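Local coordinates for protein PilM (Pseudomonas aeruginosa, PDB 3HG9) that is of unknown function but probably takes part in building or running a plasmid-encoded pilus system, at residues 40-44 / 45-49; 60-64 / 65-69. All blocks are in the same frame, centred on the assembly; numbering follows the deposited sequence.

In the fold
Contact 1 (40-44 with 45-49) is a surface contact in the long loop between helix 12-31 and strand 57-62, while contact 2 (60-64 with 65-69) is the end of the beta hairpin that follows, partly buried and nearer the middle of the chain. Their centres lie about 15 Å apart without touching, yet both lean on helix 12-31, with Leu-26 met by Pro-40 and by Ser-66. The chemistry differs with place. In contact 1 two leucines pack on a proline and an aspartate, with little dependable backbone bonding between the segments; in contact 2 paired strand backbones do the holding, and the hairpin extends its sheet into the second subunit.

Contact 1. Residues 40-44 / 45-49; sequences PADSA and LGLPA
Leu-45 folds back over the turn that precedes it, and its two methyl branches divide the work. CD1 goes to Pro-40, reaching ring atom CG at 3.5 Å, with the two side chains crossing at roughly a right angle; the carbonyl O of Ala-41 also lies 3.6 Å from Leu-45 CD1. CD2 is turned to Asp-42, 3.9 Å from its CA, and here the side chains run side by side in the same direction. With CG anti to the carbonyl carbon (chi1 -70°), the fork of Leu-45 faces back along the chain, where both branches find a partner. One step further along, Leu-47 adds its own CD1, which sits 3.5 Å from Asp-42 CB, so Leu-47 covers the CB of the aspartate while Leu-45 lies against its CA.

A type I beta turn from Ala-41 to Ala-44 makes this return possible, and the chain then appears to bend tightly at Leu-45, though the backbone there is less sure: Gly-46 N comes too close to Ala-44 O in the model for a bond to be trusted. Gly-46 has a positive phi, and its backbone angles would press a CB against the preceding carbonyl, which accounts for glycine there.

The other side is loose. Ala-41 and Ser-43 send their CB atoms away from the following segment and, like Gly-46, are exposed. Asp-42 is tied down separately, its OD2 in a salt bridge with Lys-53. Beneath this loop runs helix 12-31: Pro-40 rests on Leu-26, Asp-42 and Leu-45 share Tyr-22, and Leu-47 lies on Arg-25, so this part of the loop between helix 12-31 and strand 57-62 lies along one flank of that helix.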
loop_
_atom_site.group_PDB
_atom_site.type_symbol
_atom_site.label_atom_id
_atom_site.label_comp_id
_atom_site.label_asym_id
_atom_site.label_seq_id
_atom_site.Cartn_x
_atom_site.Cartn_y
_atom_site.Cartn_z
ATOM N N PRO B 40 20.941 -2.585 5.500
ATOM C CA PRO B 40 21.710 -1.794 6.466
ATOM C C PRO B 40 21.651 -2.294 7.915
ATOM O O PRO B 40 20.615 -2.763 8.349
ATOM C CB PRO B 40 21.101 -0.369 6.339
ATOM C CG PRO B 40 19.724 -0.552 5.775
ATOM C CD PRO B 40 19.696 -1.892 5.066
ATOM N N ALA B 41 22.749 -2.177 8.655
ATOM C CA ALA B 41 22.687 -2.415 10.129
ATOM C C ALA B 41 22.034 -1.284 10.866
ATOM O O ALA B 41 22.208 -0.092 10.541
ATOM C CB ALA B 41 24.036 -2.669 10.725
ATOM N N ASP B 42 21.322 -1.706 11.899
ATOM C CA ASP B 42 20.382 -0.858 12.675
ATOM C C ASP B 42 20.991 0.424 13.328
ATOM O O ASP B 42 20.262 1.212 13.952
ATOM C CB ASP B 42 19.685 -1.731 13.731
ATOM C CG ASP B 42 19.674 -3.217 13.358
ATOM O OD1 ASP B 42 19.402 -3.500 12.189
ATOM O OD2 ASP B 42 19.899 -4.112 14.215
ATOM N N SER B 43 22.319 0.610 13.180
ATOM C CA SER B 43 23.016 1.785 13.739
ATOM C C SER B 43 22.714 2.951 12.811
ATOM O O SER B 43 22.398 4.063 13.230
ATOM C CB SER B 43 24.522 1.528 13.813
ATOM O OG SER B 43 24.758 0.119 13.872
ATOM N N ALA B 44 22.828 2.677 11.522
ATOM C CA ALA B 44 22.104 3.449 10.541
ATOM C C ALA B 44 20.647 3.196 10.977
ATOM O O ALA B 44 20.362 2.821 12.152
ATOM C CB ALA B 44 22.380 2.911 9.165
ATOM N N LEU B 45 19.711 3.389 10.064
ATOM C CA LEU B 45 18.283 3.330 10.442
ATOM C C LEU B 45 17.939 4.367 11.561
ATOM O O LEU B 45 17.026 5.179 11.398
ATOM C CB LEU B 45 17.858 1.886 10.766
ATOM C CG LEU B 45 17.735 0.790 9.683
ATOM C CD1 LEU B 45 18.980 0.490 9.070
ATOM C CD2 LEU B 45 17.305 -0.501 10.265
ATOM N N GLY B 46 18.681 4.403 12.662
ATOM C CA GLY B 46 18.488 5.492 13.651
ATOM C C GLY B 46 17.388 5.105 14.606
ATOM O O GLY B 46 16.582 5.941 15.075
ATOM N N LEU B 47 17.336 3.803 14.857
ATOM C CA LEU B 47 16.248 3.226 15.621
ATOM C C LEU B 47 16.233 3.808 17.040
ATOM O O LEU B 47 17.239 4.387 17.506
ATOM C CB LEU B 47 16.383 1.690 15.625
ATOM C CG LEU B 47 16.101 1.014 14.292
ATOM C CD1 LEU B 47 16.578 -0.347 14.321
ATOM C CD2 LEU B 47 14.603 1.001 14.050
ATOM N N PRO B 48 15.077 3.699 17.717
ATOM C CA PRO B 48 14.967 4.164 19.100
ATOM C C PRO B 48 15.944 3.500 20.068
ATOM O O PRO B 48 16.315 2.334 19.901
ATOM C CB PRO B 48 13.515 3.808 19.494
ATOM C CG PRO B 48 12.803 3.336 18.178
ATOM C CD PRO B 48 13.756 3.563 17.043
ATOM N N ALA B 49 16.301 4.274 21.097
ATOM C CA ALA B 49 17.196 3.888 22.142
ATOM C C ALA B 49 16.752 2.547 22.656
ATOM O O ALA B 49 17.501 1.545 22.561
ATOM C CB ALA B 49 17.198 4.957 23.276
#

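Contact 2. Residues 60-64 / 65-69; sequences YIAAG and TSYAF
Thr-65 meets Ala-62 across the tip of the hairpin, holding its carbonyl O with both hydroxyl and backbone N. Its OG1 donates to Ala-62 O at 3.0 Å, nearly in line with that carbonyl, while its backbone N makes a weak bond to the same oxygen. Thr-65 O in turn takes a straight bond from Ala-62 N (3.0 Å, 168° at the hydrogen). CG2 of Thr-65 packs on Ala-63 CB at 3.4 Å. Ser-66 comes next, in a non-hydrogen-bonded pair with Ile-61; its CB lies 3.6 Å from Ile-61 CG1, on the face covered by helix 12-31, where Ser-66 touches Leu-26 and Ile-61 touches Ala-30.

This is an antiparallel beta hairpin, strands 57-62 and 65-70, closed by the two-residue connection Ala-63 and Gly-64. Tyr-67 is hydrogen-bonded with Tyr-60 in both directions: Tyr-60 N reaches Tyr-67 O at 2.8 Å in the carbonyl plane, whereas Tyr-67 N approaches Tyr-60 O from above that carbonyl's plane. CG of Tyr-67 is anti to the carbonyl carbon (chi1 -38°), and the ring swings back toward the hairpin tip, with CE2 3.8 Å from Ala-62 CB and its edge facing Tyr-60 O. Residues 66-69 pair antiparallel with a strand of the second subunit, carrying the sheet across the interface, where Tyr-60, Ala-62 and Tyr-67 pack on Pro-111 and Phe-69 on Ile-114 of that subunit. Phe-69 also brings the edge of its ring to Tyr-60, CE2 standing 3.9 Å from Tyr-60 CB.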
loop_
_atom_site.group_PDB
_atom_site.type_symbol
_atom_site.label_atom_id
_atom_site.label_comp_id
_atom_site.label_asym_id
_atom_site.label_seq_id
_atom_site.Cartn_x
_atom_site.Cartn_y
_atom_site.Cartn_z
ATOM N N TYR B 60 15.581 -5.468 3.923
ATOM C CA TYR B 60 16.347 -5.419 2.658
ATOM C C TYR B 60 15.878 -4.189 1.849
ATOM O O TYR B 60 14.856 -3.555 2.158
ATOM C CB TYR B 60 16.101 -6.719 1.852
ATOM C CG TYR B 60 17.140 -7.116 0.804
ATOM C CD1 TYR B 60 18.468 -7.364 1.179
ATOM C CD2 TYR B 60 16.800 -7.298 -0.551
ATOM C CE1 TYR B 60 19.445 -7.733 0.233
ATOM C CE2 TYR B 60 17.768 -7.677 -1.500
ATOM C CZ TYR B 60 19.100 -7.898 -1.087
ATOM O OH TYR B 60 20.137 -8.263 -1.935
ATOM N N ILE B 61 16.594 -3.830 0.809
ATOM C CA ILE B 61 16.060 -2.841 -0.077
ATOM C C ILE B 61 16.402 -3.465 -1.392
ATOM O O ILE B 61 17.365 -4.281 -1.506
ATOM C CB ILE B 61 16.696 -1.429 0.109
ATOM C CG1 ILE B 61 16.345 -0.890 1.496
ATOM C CG2 ILE B 61 16.199 -0.414 -0.965
ATOM C CD1 ILE B 61 17.116 0.313 1.947
ATOM N N ALA B 62 15.593 -3.113 -2.378
ATOM C CA ALA B 62 15.784 -3.558 -3.731
ATOM C C ALA B 62 14.909 -2.599 -4.578
ATOM O O ALA B 62 13.739 -2.372 -4.240
ATOM C CB ALA B 62 15.346 -5.001 -3.860
ATOM N N ALA B 63 15.486 -2.021 -5.646
ATOM C CA ALA B 63 15.034 -0.723 -6.132
ATOM C C ALA B 63 15.104 0.160 -4.890
ATOM O O ALA B 63 15.622 -0.304 -3.875
ATOM C CB ALA B 63 13.587 -0.808 -6.700
ATOM N N GLY B 64 14.636 1.414 -4.951
ATOM C CA GLY B 64 14.387 2.213 -3.704
ATOM C C GLY B 64 13.146 1.812 -2.864
ATOM O O GLY B 64 12.626 2.614 -2.093
ATOM N N THR B 65 12.698 0.564 -3.011
ATOM C CA THR B 65 11.605 -0.004 -2.248
ATOM C C THR B 65 12.212 -0.893 -1.171
ATOM O O THR B 65 13.221 -1.596 -1.439
ATOM C CB THR B 65 10.792 -1.010 -3.052
ATOM O OG1 THR B 65 11.188 -2.328 -2.654
ATOM C CG2 THR B 65 10.921 -0.822 -4.570
ATOM N N SER B 66 11.594 -0.944 0.011
ATOM C CA SER B 66 12.175 -1.783 1.047
ATOM C C SER B 66 11.239 -2.852 1.622
ATOM O O SER B 66 10.048 -2.699 1.609
ATOM C CB SER B 66 12.824 -0.937 2.146
ATOM O OG SER B 66 12.109 0.260 2.295
ATOM N N TYR B 67 11.830 -3.933 2.147
ATOM C CA TYR B 67 11.095 -4.981 2.769
ATOM C C TYR B 67 11.595 -5.246 4.187
ATOM O O TYR B 67 12.799 -5.198 4.447
ATOM C CB TYR B 67 11.317 -6.224 1.971
ATOM C CG TYR B 67 11.366 -6.027 0.493
ATOM C CD1 TYR B 67 10.484 -6.708 -0.332
ATOM C CD2 TYR B 67 12.301 -5.202 -0.099
ATOM C CE1 TYR B 67 10.523 -6.579 -1.744
ATOM C CE2 TYR B 67 12.335 -5.053 -1.487
ATOM C CZ TYR B 67 11.453 -5.749 -2.310
ATOM O OH TYR B 67 11.476 -5.595 -3.725
ATOM N N ALA B 68 10.696 -5.575 5.099
ATOM C CA ALA B 68 11.127 -6.027 6.419
ATOM C C ALA B 68 10.521 -7.404 6.623
ATOM O O ALA B 68 9.336 -7.563 6.310
ATOM C CB ALA B 68 10.607 -5.037 7.512
ATOM N N PHE B 69 11.289 -8.399 7.082
ATOM C CA PHE B 69 10.764 -9.756 7.129
ATOM C C PHE B 69 11.243 -10.623 8.269
ATOM O O PHE B 69 12.416 -10.629 8.613
ATOM C CB PHE B 69 11.037 -10.498 5.818
ATOM C CG PHE B 69 12.471 -10.459 5.356
ATOM C CD1 PHE B 69 13.339 -11.531 5.627
ATOM C CD2 PHE B 69 12.938 -9.364 4.597
ATOM C CE1 PHE B 69 14.653 -11.512 5.189
ATOM C CE2 PHE B 69 14.263 -9.308 4.146
ATOM C CZ PHE B 69 15.147 -10.402 4.445
#